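Side-chain contacts in TetR transcriptional regulator (Chloroflexus aurantiacus, PDB 3QBM), which probably binds DNA through an N-terminal helix-turn-helix domain as a dimeric transcriptional regulator of the TetR family: residues 89-94 and 163-168; 67-72 and 95-100; 170-173 and 179-182; 19-24 and 106-111. All coordinates share one frame; numbering follows the deposited sequence.

Contact 1 (89-94 and 163-168)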
loop_
_atom_site.group_PDB
_atom_site.type_symbol
_atom_site.label_atom_id
_atom_site.label_comp_id
_atom_site.label_asym_id
_atom_site.label_seq_id
_atom_site.Cartn_x
_atom_site.Cartn_y
_atom_site.Cartn_z
ATOM N N ASP A 89 0.046 -14.961 -9.165
ATOM C CA ASP A 89 1.405 -15.436 -9.220
ATOM C C ASP A 89 2.379 -14.332 -9.659
ATOM O O ASP A 89 3.506 -14.280 -9.186
ATOM C CB ASP A 89 1.551 -16.641 -10.129
ATOM C CG ASP A 89 2.904 -17.248 -10.009
ATOM O OD1 ASP A 89 3.253 -17.662 -8.891
ATOM O OD2 ASP A 89 3.645 -17.233 -10.995
ATOM N N VAL A 90 1.934 -13.444 -10.546
ATOM C CA VAL A 90 2.761 -12.305 -10.935
ATOM C C VAL A 90 3.120 -11.507 -9.665
ATOM O O VAL A 90 4.291 -11.200 -9.433
ATOM C CB VAL A 90 2.046 -11.398 -11.996
ATOM C CG1 VAL A 90 2.839 -10.112 -12.242
ATOM C CG2 VAL A 90 1.856 -12.170 -13.313
ATOM N N PHE A 91 2.113 -11.139 -8.855
ATOM C CA PHE A 91 2.372 -10.410 -7.617
ATOM C C PHE A 91 3.279 -11.190 -6.653
ATOM O O PHE A 91 4.202 -10.617 -6.058
ATOM C CB PHE A 91 1.056 -10.063 -6.931
ATOM C CG PHE A 91 0.403 -8.832 -7.471
ATOM C CD1 PHE A 91 0.918 -7.592 -7.157
ATOM C CD2 PHE A 91 -0.728 -8.899 -8.248
ATOM C CE1 PHE A 91 0.314 -6.449 -7.600
ATOM C CE2 PHE A 91 -1.347 -7.740 -8.664
ATOM C CZ PHE A 91 -0.816 -6.534 -8.370
ATOM N N ARG A 92 3.020 -12.477 -6.505
ATOM C CA ARG A 92 3.844 -13.309 -5.667
ATOM C C ARG A 92 5.319 -13.256 -6.083
ATOM O O ARG A 92 6.225 -13.199 -5.210
ATOM C CB ARG A 92 3.334 -14.758 -5.657
ATOM C CG ARG A 92 4.136 -15.617 -4.721
ATOM C CD ARG A 92 3.548 -16.961 -4.466
ATOM N NE ARG A 92 3.492 -17.773 -5.660
ATOM C CZ ARG A 92 3.273 -19.096 -5.677
ATOM N NH1 ARG A 92 3.175 -19.813 -4.564
ATOM N NH2 ARG A 92 3.236 -19.723 -6.837
ATOM N N SER A 93 5.557 -13.216 -7.394
ATOM C CA SER A 93 6.941 -13.185 -7.920
ATOM C C SER A 93 7.700 -11.904 -7.594
ATOM O O SER A 93 8.944 -11.850 -7.759
ATOM C CB SER A 93 6.961 -13.445 -9.427
ATOM O OG SER A 93 6.575 -12.284 -10.149
ATOM N N TYR A 94 6.969 -10.855 -7.184
ATOM C CA TYR A 94 7.602 -9.606 -6.722
ATOM C C TYR A 94 8.487 -9.789 -5.490
ATOM O O TYR A 94 9.326 -8.926 -5.259
ATOM C CB TYR A 94 6.574 -8.514 -6.411
ATOM C CG TYR A 94 5.853 -7.941 -7.606
ATOM C CD1 TYR A 94 6.003 -8.480 -8.880
ATOM C CD2 TYR A 94 4.944 -6.908 -7.445
ATOM C CE1 TYR A 94 5.306 -7.959 -9.947
ATOM C CE2 TYR A 94 4.277 -6.369 -8.523
ATOM C CZ TYR A 94 4.459 -6.905 -9.762
ATOM O OH TYR A 94 3.771 -6.380 -10.832
ATOM N N ALA A 163 -6.307 -5.522 -3.849
ATOM C CA ALA A 163 -6.096 -5.061 -2.467
ATOM C C ALA A 163 -5.200 -6.057 -1.754
ATOM O O ALA A 163 -4.188 -5.668 -1.128
ATOM C CB ALA A 163 -7.432 -4.933 -1.688
ATOM N N THR A 164 -5.555 -7.335 -1.824
ATOM C CA THR A 164 -4.792 -8.359 -1.100
ATOM C C THR A 164 -3.350 -8.446 -1.520
ATOM O O THR A 164 -2.432 -8.482 -0.653
ATOM C CB THR A 164 -5.454 -9.727 -1.257
ATOM O OG1 THR A 164 -6.821 -9.618 -0.809
ATOM C CG2 THR A 164 -4.725 -10.802 -0.410
HETATM N N MSE A 165 -3.146 -8.521 -2.826
HETATM C CA MSE A 165 -1.812 -8.727 -3.377
HETATM C C MSE A 165 -0.946 -7.482 -3.172
HETATM O O MSE A 165 0.210 -7.605 -2.763
HETATM C CB MSE A 165 -1.853 -9.186 -4.843
HETATM C CG MSE A 165 -2.483 -10.557 -5.074
HETATM SE SE MSE A 165 -2.060 -12.009 -3.809
HETATM C CE MSE A 165 -0.165 -12.251 -4.204
ATOM N N GLU A 166 -1.494 -6.285 -3.375
ATOM C CA GLU A 166 -0.723 -5.074 -3.178
ATOM C C GLU A 166 -0.388 -4.869 -1.705
ATOM O O GLU A 166 0.737 -4.463 -1.400
ATOM C CB GLU A 166 -1.440 -3.830 -3.729
ATOM C CG GLU A 166 -1.457 -3.738 -5.228
ATOM C CD GLU A 166 -0.125 -3.354 -5.840
ATOM O OE1 GLU A 166 0.949 -3.689 -5.289
ATOM O OE2 GLU A 166 -0.171 -2.700 -6.881
ATOM N N GLY A 167 -1.344 -5.130 -0.795
ATOM C CA GLY A 167 -1.062 -5.101 0.657
ATOM C C GLY A 167 0.047 -6.091 1.075
ATOM O O GLY A 167 0.936 -5.797 1.887
ATOM N N ALA A 168 0.040 -7.252 0.450
ATOM C CA ALA A 168 1.083 -8.231 0.701
ATOM C C ALA A 168 2.448 -7.790 0.161
ATOM O O ALA A 168 3.462 -8.056 0.796
ATOM C CB ALA A 168 0.665 -9.552 0.159
#

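Contact 2 (67-72 and 95-100)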
loop_
_atom_site.group_PDB
_atom_site.type_symbol
_atom_site.label_atom_id
_atom_site.label_comp_id
_atom_site.label_asym_id
_atom_site.label_seq_id
_atom_site.Cartn_x
_atom_site.Cartn_y
_atom_site.Cartn_z
ATOM N N ARG A 67 2.788 -3.768 -17.172
ATOM C CA ARG A 67 1.883 -4.302 -18.189
ATOM C C ARG A 67 2.521 -5.490 -18.920
ATOM O O ARG A 67 1.857 -6.508 -19.087
ATOM C CB ARG A 67 1.489 -3.197 -19.182
ATOM C CG ARG A 67 0.415 -3.531 -20.191
ATOM C CD ARG A 67 0.013 -2.311 -21.021
ATOM N NE ARG A 67 -0.520 -1.251 -20.154
ATOM C CZ ARG A 67 0.019 -0.038 -19.949
ATOM N NH1 ARG A 67 1.117 0.364 -20.577
ATOM N NH2 ARG A 67 -0.575 0.810 -19.114
ATOM N N GLU A 68 3.783 -5.346 -19.355
ATOM C CA GLU A 68 4.540 -6.426 -20.048
ATOM C C GLU A 68 4.658 -7.692 -19.175
ATOM O O GLU A 68 4.538 -8.827 -19.645
ATOM C CB GLU A 68 5.973 -5.952 -20.416
ATOM C CG GLU A 68 6.057 -4.917 -21.557
ATOM C CD GLU A 68 7.461 -4.264 -21.769
ATOM O OE1 GLU A 68 8.404 -4.435 -20.950
ATOM O OE2 GLU A 68 7.597 -3.537 -22.782
ATOM N N ARG A 69 4.951 -7.464 -17.908
ATOM C CA ARG A 69 5.126 -8.493 -16.903
ATOM C C ARG A 69 3.794 -9.288 -16.681
ATOM O O ARG A 69 3.786 -10.536 -16.607
ATOM C CB ARG A 69 5.607 -7.767 -15.649
ATOM C CG ARG A 69 5.997 -8.563 -14.450
ATOM C CD ARG A 69 7.428 -9.033 -14.456
ATOM N NE ARG A 69 7.597 -9.893 -13.283
ATOM C CZ ARG A 69 8.325 -9.597 -12.220
ATOM N NH1 ARG A 69 9.056 -8.487 -12.206
ATOM N NH2 ARG A 69 8.382 -10.449 -11.198
ATOM N N PHE A 70 2.665 -8.585 -16.584
ATOM C CA PHE A 70 1.371 -9.290 -16.536
ATOM C C PHE A 70 1.051 -9.992 -17.838
ATOM O O PHE A 70 0.533 -11.092 -17.855
ATOM C CB PHE A 70 0.237 -8.357 -16.137
ATOM C CG PHE A 70 0.191 -8.111 -14.664
ATOM C CD1 PHE A 70 -0.335 -9.072 -13.803
ATOM C CD2 PHE A 70 0.740 -6.976 -14.117
ATOM C CE1 PHE A 70 -0.353 -8.884 -12.469
ATOM C CE2 PHE A 70 0.723 -6.782 -12.754
ATOM C CZ PHE A 70 0.187 -7.731 -11.928
ATOM N N ALA A 71 1.386 -9.357 -18.939
ATOM C CA ALA A 71 1.138 -9.936 -20.245
ATOM C C ALA A 71 1.785 -11.319 -20.418
ATOM O O ALA A 71 1.140 -12.228 -20.906
ATOM C CB ALA A 71 1.617 -8.966 -21.335
ATOM N N VAL A 72 3.044 -11.465 -20.001
ATOM C CA VAL A 72 3.798 -12.699 -20.126
ATOM C C VAL A 72 3.246 -13.701 -19.086
ATOM O O VAL A 72 2.982 -14.872 -19.402
ATOM C CB VAL A 72 5.324 -12.444 -19.940
ATOM C CG1 VAL A 72 6.125 -13.766 -19.904
ATOM C CG2 VAL A 72 5.862 -11.518 -21.054
ATOM N N ALA A 95 8.293 -10.882 -4.735
ATOM C CA ALA A 95 9.075 -11.155 -3.516
ATOM C C ALA A 95 10.574 -11.091 -3.762
ATOM O O ALA A 95 11.301 -10.531 -2.956
ATOM C CB ALA A 95 8.723 -12.512 -2.928
ATOM N N GLU A 96 11.019 -11.683 -4.863
ATOM C CA GLU A 96 12.441 -11.677 -5.225
ATOM C C GLU A 96 12.770 -10.779 -6.428
ATOM O O GLU A 96 13.929 -10.444 -6.634
ATOM C CB GLU A 96 12.885 -13.115 -5.506
ATOM C CG GLU A 96 12.960 -14.020 -4.266
ATOM N N ARG A 97 11.749 -10.390 -7.203
ATOM C CA ARG A 97 11.920 -9.630 -8.437
ATOM C C ARG A 97 10.732 -8.666 -8.684
ATOM O O ARG A 97 9.787 -8.981 -9.430
ATOM C CB ARG A 97 12.097 -10.627 -9.603
ATOM C CG ARG A 97 12.428 -9.962 -10.903
ATOM C CD ARG A 97 12.917 -10.960 -11.935
ATOM N NE ARG A 97 11.900 -11.950 -12.286
ATOM C CZ ARG A 97 11.078 -11.886 -13.337
ATOM N NH1 ARG A 97 11.102 -10.860 -14.184
ATOM N NH2 ARG A 97 10.205 -12.879 -13.539
ATOM N N PRO A 98 10.775 -7.467 -8.069
ATOM C CA PRO A 98 9.737 -6.490 -8.305
ATOM C C PRO A 98 9.801 -5.980 -9.752
ATOM O O PRO A 98 10.792 -6.276 -10.440
ATOM C CB PRO A 98 10.051 -5.393 -7.261
ATOM C CG PRO A 98 11.522 -5.516 -7.026
ATOM C CD PRO A 98 11.838 -6.955 -7.184
ATOM N N PRO A 99 8.752 -5.292 -10.236
ATOM C CA PRO A 99 8.717 -4.849 -11.629
ATOM C C PRO A 99 9.892 -3.946 -11.951
ATOM O O PRO A 99 10.451 -4.009 -13.047
ATOM C CB PRO A 99 7.385 -4.109 -11.736
ATOM C CG PRO A 99 6.599 -4.652 -10.679
ATOM C CD PRO A 99 7.540 -4.838 -9.541
ATOM N N LEU A 100 10.249 -3.115 -10.988
ATOM C CA LEU A 100 11.551 -2.459 -11.015
ATOM C C LEU A 100 12.081 -2.257 -9.580
ATOM O O LEU A 100 11.372 -2.518 -8.604
ATOM C CB LEU A 100 11.491 -1.204 -11.856
ATOM C CG LEU A 100 10.679 -0.007 -11.444
ATOM C CD1 LEU A 100 11.395 0.661 -10.305
ATOM C CD2 LEU A 100 10.561 0.995 -12.614
HETATM O O HOH W 1 10.147 -6.494 -14.154
#

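Contact 3 (170-173 and 179-182)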
loop_
_atom_site.group_PDB
_atom_site.type_symbol
_atom_site.label_atom_id
_atom_site.label_comp_id
_atom_site.label_asym_id
_atom_site.label_seq_id
_atom_site.Cartn_x
_atom_site.Cartn_y
_atom_site.Cartn_z
HETATM N N MSE A 170 3.418 -4.658 0.042
HETATM C CA MSE A 170 3.804 -3.716 1.089
HETATM C C MSE A 170 4.383 -4.446 2.324
HETATM O O MSE A 170 5.454 -4.102 2.822
HETATM C CB MSE A 170 2.592 -2.904 1.533
HETATM C CG MSE A 170 2.911 -1.881 2.662
HETATM SE SE MSE A 170 2.876 -2.503 4.423
HETATM C CE MSE A 170 0.943 -2.939 4.450
ATOM N N LEU A 171 3.659 -5.449 2.801
ATOM C CA LEU A 171 4.076 -6.200 4.006
ATOM C C LEU A 171 5.349 -6.988 3.823
ATOM O O LEU A 171 6.180 -7.022 4.717
ATOM C CB LEU A 171 3.038 -7.212 4.418
ATOM C CG LEU A 171 1.883 -6.701 5.240
ATOM C CD1 LEU A 171 1.010 -7.917 5.492
ATOM C CD2 LEU A 171 2.324 -6.004 6.550
ATOM N N ALA A 172 5.495 -7.618 2.658
ATOM C CA ALA A 172 6.674 -8.431 2.369
ATOM C C ALA A 172 7.904 -7.544 2.362
ATOM O O ALA A 172 8.945 -7.932 2.883
ATOM C CB ALA A 172 6.513 -9.191 1.048
ATOM N N ARG A 173 7.792 -6.331 1.837
ATOM C CA ARG A 173 8.959 -5.465 1.772
ATOM C C ARG A 173 9.318 -4.934 3.139
ATOM O O ARG A 173 10.488 -4.959 3.535
ATOM C CB ARG A 173 8.804 -4.328 0.775
ATOM C CG ARG A 173 8.845 -4.709 -0.683
ATOM C CD ARG A 173 9.108 -3.460 -1.610
ATOM N NE ARG A 173 10.498 -3.048 -1.706
ATOM C CZ ARG A 173 11.418 -3.705 -2.406
ATOM N NH1 ARG A 173 11.110 -4.841 -3.026
ATOM N NH2 ARG A 173 12.665 -3.278 -2.455
ATOM N N THR A 179 6.942 -14.222 3.115
ATOM C CA THR A 179 5.825 -14.935 3.732
ATOM C C THR A 179 4.447 -14.265 3.494
ATOM O O THR A 179 3.492 -14.964 3.151
ATOM C CB THR A 179 6.120 -15.181 5.228
ATOM O OG1 THR A 179 7.250 -16.067 5.325
ATOM C CG2 THR A 179 4.932 -15.789 5.945
ATOM N N PRO A 180 4.345 -12.939 3.638
ATOM C CA PRO A 180 3.032 -12.330 3.374
ATOM C C PRO A 180 2.500 -12.528 1.935
ATOM O O PRO A 180 1.296 -12.672 1.723
ATOM C CB PRO A 180 3.273 -10.823 3.642
ATOM C CG PRO A 180 4.420 -10.785 4.597
ATOM C CD PRO A 180 5.310 -11.942 4.172
ATOM N N LEU A 181 3.390 -12.504 0.952
ATOM C CA LEU A 181 2.989 -12.739 -0.422
ATOM C C LEU A 181 2.588 -14.203 -0.636
ATOM O O LEU A 181 1.666 -14.493 -1.382
ATOM C CB LEU A 181 4.110 -12.305 -1.397
ATOM C CG LEU A 181 4.129 -10.819 -1.744
ATOM C CD1 LEU A 181 5.460 -10.394 -2.366
ATOM C CD2 LEU A 181 2.988 -10.449 -2.694
ATOM N N GLU A 182 3.309 -15.124 -0.005
ATOM C CA GLU A 182 3.016 -16.543 -0.120
ATOM C C GLU A 182 1.674 -16.846 0.490
ATOM O O GLU A 182 0.865 -17.520 -0.133
ATOM C CB GLU A 182 4.091 -17.409 0.535
ATOM C CG GLU A 182 5.247 -17.685 -0.382
ATOM C CD GLU A 182 4.862 -18.572 -1.550
ATOM O OE1 GLU A 182 3.724 -19.111 -1.572
ATOM O OE2 GLU A 182 5.710 -18.719 -2.455
#

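Contact 4 (19-24 and 106-111). With MG (magnesium ion), chain C.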
loop_
_atom_site.group_PDB
_atom_site.type_symbol
_atom_site.label_atom_id
_atom_site.label_comp_id
_atom_site.label_asym_id
_atom_site.label_seq_id
_atom_site.Cartn_x
_atom_site.Cartn_y
_atom_site.Cartn_z
ATOM N N LEU A 19 14.719 5.592 -9.791
ATOM C CA LEU A 19 14.975 6.432 -8.646
ATOM C C LEU A 19 13.670 6.837 -7.933
ATOM O O LEU A 19 13.611 6.869 -6.699
ATOM C CB LEU A 19 15.735 7.705 -9.055
ATOM C CG LEU A 19 17.201 7.493 -9.478
ATOM C CD1 LEU A 19 17.765 8.722 -10.229
ATOM C CD2 LEU A 19 18.054 7.192 -8.260
ATOM N N PHE A 20 12.657 7.216 -8.713
ATOM C CA PHE A 20 11.396 7.673 -8.127
ATOM C C PHE A 20 10.725 6.518 -7.361
ATOM O O PHE A 20 10.031 6.733 -6.377
ATOM C CB PHE A 20 10.397 8.139 -9.192
ATOM C CG PHE A 20 10.763 9.393 -9.909
ATOM C CD1 PHE A 20 11.183 10.519 -9.233
ATOM C CD2 PHE A 20 10.561 9.492 -11.284
ATOM C CE1 PHE A 20 11.460 11.681 -9.908
ATOM C CE2 PHE A 20 10.827 10.659 -11.950
ATOM C CZ PHE A 20 11.280 11.741 -11.280
ATOM N N ASN A 21 10.918 5.303 -7.841
ATOM C CA ASN A 21 10.283 4.146 -7.210
ATOM C C ASN A 21 10.765 3.880 -5.779
ATOM O O ASN A 21 10.004 3.351 -4.928
ATOM C CB ASN A 21 10.482 2.893 -8.049
ATOM C CG ASN A 21 9.427 1.863 -7.780
ATOM O OD1 ASN A 21 8.271 2.218 -7.597
ATOM N ND2 ASN A 21 9.810 0.571 -7.774
ATOM N N VAL A 22 12.003 4.276 -5.524
ATOM C CA VAL A 22 12.630 4.137 -4.220
ATOM C C VAL A 22 12.452 5.341 -3.316
ATOM O O VAL A 22 11.989 5.197 -2.170
ATOM C CB VAL A 22 14.150 3.846 -4.399
ATOM C CG1 VAL A 22 14.895 3.993 -3.070
ATOM C CG2 VAL A 22 14.337 2.499 -5.041
ATOM N N SER A 23 12.818 6.528 -3.815
ATOM C CA SER A 23 12.871 7.724 -3.003
ATOM C C SER A 23 11.688 8.653 -3.203
ATOM O O SER A 23 11.600 9.697 -2.556
ATOM C CB SER A 23 14.186 8.482 -3.292
ATOM O OG SER A 23 15.269 7.660 -2.946
ATOM N N GLY A 24 10.786 8.276 -4.095
ATOM C CA GLY A 24 9.619 9.051 -4.380
ATOM C C GLY A 24 9.918 10.165 -5.371
ATOM O O GLY A 24 11.066 10.412 -5.754
ATOM N N ILE A 106 3.030 0.959 -8.969
ATOM C CA ILE A 106 1.621 1.321 -8.877
ATOM C C ILE A 106 1.290 1.630 -7.406
ATOM O O ILE A 106 0.746 2.709 -7.078
ATOM C CB ILE A 106 0.717 0.209 -9.466
ATOM C CG1 ILE A 106 1.206 -0.232 -10.857
ATOM C CG2 ILE A 106 -0.761 0.677 -9.579
ATOM C CD1 ILE A 106 1.332 0.887 -11.863
ATOM N N LEU A 107 1.628 0.679 -6.523
ATOM C CA LEU A 107 1.505 0.851 -5.079
ATOM C C LEU A 107 2.306 2.065 -4.605
ATOM O O LEU A 107 1.791 2.925 -3.878
ATOM C CB LEU A 107 1.973 -0.412 -4.341
ATOM C CG LEU A 107 2.117 -0.425 -2.818
ATOM C CD1 LEU A 107 0.774 -0.146 -2.137
ATOM C CD2 LEU A 107 2.765 -1.737 -2.288
ATOM N N ASN A 108 3.575 2.120 -4.963
ATOM C CA ASN A 108 4.417 3.196 -4.478
ATOM C C ASN A 108 3.911 4.592 -4.932
ATOM O O ASN A 108 3.911 5.553 -4.143
ATOM C CB ASN A 108 5.858 2.986 -4.927
ATOM C CG ASN A 108 6.529 1.788 -4.271
ATOM O OD1 ASN A 108 6.017 1.191 -3.310
ATOM N ND2 ASN A 108 7.686 1.411 -4.818
ATOM N N THR A 109 3.493 4.724 -6.199
ATOM C CA THR A 109 3.006 5.990 -6.725
ATOM C C THR A 109 1.633 6.309 -6.149
ATOM O O THR A 109 1.339 7.479 -5.931
ATOM C CB THR A 109 2.973 6.011 -8.266
ATOM O OG1 THR A 109 4.283 5.706 -8.794
ATOM C CG2 THR A 109 2.460 7.362 -8.803
ATOM N N ALA A 110 0.826 5.284 -5.825
ATOM C CA ALA A 110 -0.467 5.516 -5.211
ATOM C C ALA A 110 -0.312 6.253 -3.900
ATOM O O ALA A 110 -1.025 7.209 -3.674
ATOM C CB ALA A 110 -1.218 4.187 -4.941
ATOM N N ILE A 111 0.551 5.747 -3.012
ATOM C CA ILE A 111 0.705 6.353 -1.698
ATOM C C ILE A 111 1.177 7.814 -1.789
ATOM O O ILE A 111 0.702 8.677 -1.052
ATOM C CB ILE A 111 1.623 5.516 -0.774
ATOM C CG1 ILE A 111 0.820 4.427 -0.054
ATOM C CG2 ILE A 111 2.292 6.377 0.304
ATOM C CD1 ILE A 111 -0.067 3.639 -0.903
HETATM MG MG MG C . -0.605 9.573 0.209
HETATM O O HOH W 2 7.140 4.449 -8.703
HETATM O O HOH W 3 -1.299 7.731 0.877
HETATM O O HOH W 4 0.786 9.602 1.627
HETATM O O HOH W 5 -2.034 10.627 1.397
HETATM O O HOH W 6 -0.112 11.588 -0.717
#

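Contact 1 (89-94 and 163-168)
Phe91 on helix 80-92 and Met165 on helix 154-175, a selenomethionine here, mark the closest backbone approach, with CA atoms 6.2 Å apart. Met165 CB lies over one face of the Phe91 ring, 3.8 Å from the ring centroid and 25° off the normal, a CH-pi contact displaced toward the rim on the CG side. The Met165 chain then bends at chi2 and chi3, which curls its end back so that CE comes within 3.7 Å of Phe91 CB. Farther out on the ring, CE1 approaches Glu166 CD at 3.6 Å, the ring and carboxylate planes standing 63° apart. Phe70 and Trp131 meet the same ring edge-to-face, while Tyr185 forms a cation-pi contact with Arg92. On its own helix Arg92 grips Asp89 side-on: NH2 reaches Asp89 OD1 at 2.9 Å and NE reaches the same oxygen at 3.2 Å, which fixes the guanidinium alongside the helix. No hydrogen bond crosses between the segments; the contact is mainly hydrocarbon on ring, with the buried Glu166 carboxylate beside it. Glu166 OE1 has no polar partner in the model, a setting that would probably favour the protonated acid.

Contact 2 (67-72 and 95-100)
The guanidinium of Arg69 lies flat against that of Arg97, with centres 3.7 Å apart and planes only 10° from parallel. Arg97 NH1 sits over the centre of the Arg69 group, and Arg69 NH2 in turn sits over the centre of the Arg97 group, so each covers one face of the other. Two like charges are thereby brought close, and the stack is accompanied by polar bonds at the rim of the Arg69 group. There Arg69 grips the carbonyl of Arg97 end-on, with both terminal nitrogens directed to one oxygen. The bond from Arg69 NH2 to Arg97 O, 2.7 Å long, runs in the carbonyl plane, whereas Arg69 NH1 reaches Arg97 O at 2.9 Å from well above that plane. A weak third bond joins Arg69 NH1 to Pro98 O at 3.3 Å. Water 1 extends the network, accepting from Arg69 NH1 and donating to Pro99 O at 2.7 Å. Arg97 can supply both the carbonyl and the stacking group because its chain bends at chi3 (63°), folding the guanidinium back over Arg69. With several acceptors around its edge, the Arg69 cation is held against rotation, and the carbonyl oxygens probably offset part of the repulsion between the two arginines. The contact lies at the surface, where helix 51-74 meets the loop between helices 80-92 and 105-113; Ser93 OG also bonds Arg69 NH2, and Tyr94 packs against both Arg69 and Pro99 on the way into that loop.

Contact 3 (170-173 and 179-182)
Leu171 and Pro180 make the first of the apolar contacts between helix 154-175 and the start of helix 179-196, a helical hairpin in the C-terminal part of the chain. Leu171 CB faces the CB-CG side of the pyrrolidine ring, 3.7 Å from Pro180 CB. The other apolar contacts centre on the methyl group of Ala172. Leu181 CD1 comes to 3.8 Å from Ala172 CB, while Pro180 CD stands 4.3 Å from that methyl. The first torsion of Leu181 (chi1 -84°) sets CG beside its backbone N and turns the branch back to the facing helix. Contacts with the main chain form a second group: Pro180 CG packs 3.9 Å from Ala172 N, close enough to bring the ring onto the helix backbone. The nearest CA atoms, those of Ala172 and Pro180, are just 5.4 Å apart. Leu181 also packs on Met165 and Ala168, and Leu171 touches Ile162 of the second subunit. No hydrogen bond crosses between the two segments; a small methyl and a compact ring let the helices approach closely, and the cohesion is that of buried hydrocarbon surfaces.

Contact 4 (19-24 and 106-111)
Asn21 and Asn108 join the helix-turn-helix domain to the C-terminal domain of this TetR-family protein, at the point where helix 2-23 passes helix 105-113. Asn108 ND2 donates to Asn21 OD1 at 3.0 Å with an N-H...O angle of 151°. The donor stands well out of the acceptor's carbonyl plane, so the bond comes in above the Asn21 amide; the two amide planes are turned 42° from each other and the side chains cross at about a right angle. With CG anti to its backbone N (chi1 -156°), Asn21 swings its amide across to the facing helix. Its OD1 also accepts from water 2 at 2.7 Å, and that water donates to Thr109 OG1, giving a second path between the helices. In the next shell the loop before helix 105-113 fixes both amides: Asn21 ND2 bonds the carbonyls of Val101 and Gly103, and Asn108 ND2 bonds that of Gly102. These buried polar groups are thus held by backbone acceptors as well as by each other. Tyr25 OH and Pro105 O are further partners of Thr109 OG1, and Asn108 packs on Ile111 of the second subunit. At the far end of the segment the magnesium ion is bound by the carbonyl of Ile111, by Asp114 and by four waters, with Ile111 O 2.0 Å from the metal.

Contacts 1 and 3 share helix 154-175, with centres about 8 Å apart, and a salt bridge from Arg92 NH1 to Glu182 OE1 (3.1 Å) joins them. Contact 2 meets contact 1 at several points; Val90 CG1, for example, lies 3.4 Å from Phe70 CE1. Contact 4, centred about 15 Å from contact 2, includes helix 2-23 of the predicted DNA-binding domain, and Leu100 of contact 2 packs on Asn21 there. Leu107 of contact 4, which also holds the magnesium ligand Ile111, packs on Glu166 and Met170 of contacts 1 and 3; the Glu166 side chain is about 11 Å from a bound magnesium ion. Contacts 1, 3 and 4 touch the second subunit, Arg173 salt-bridging its Asp115.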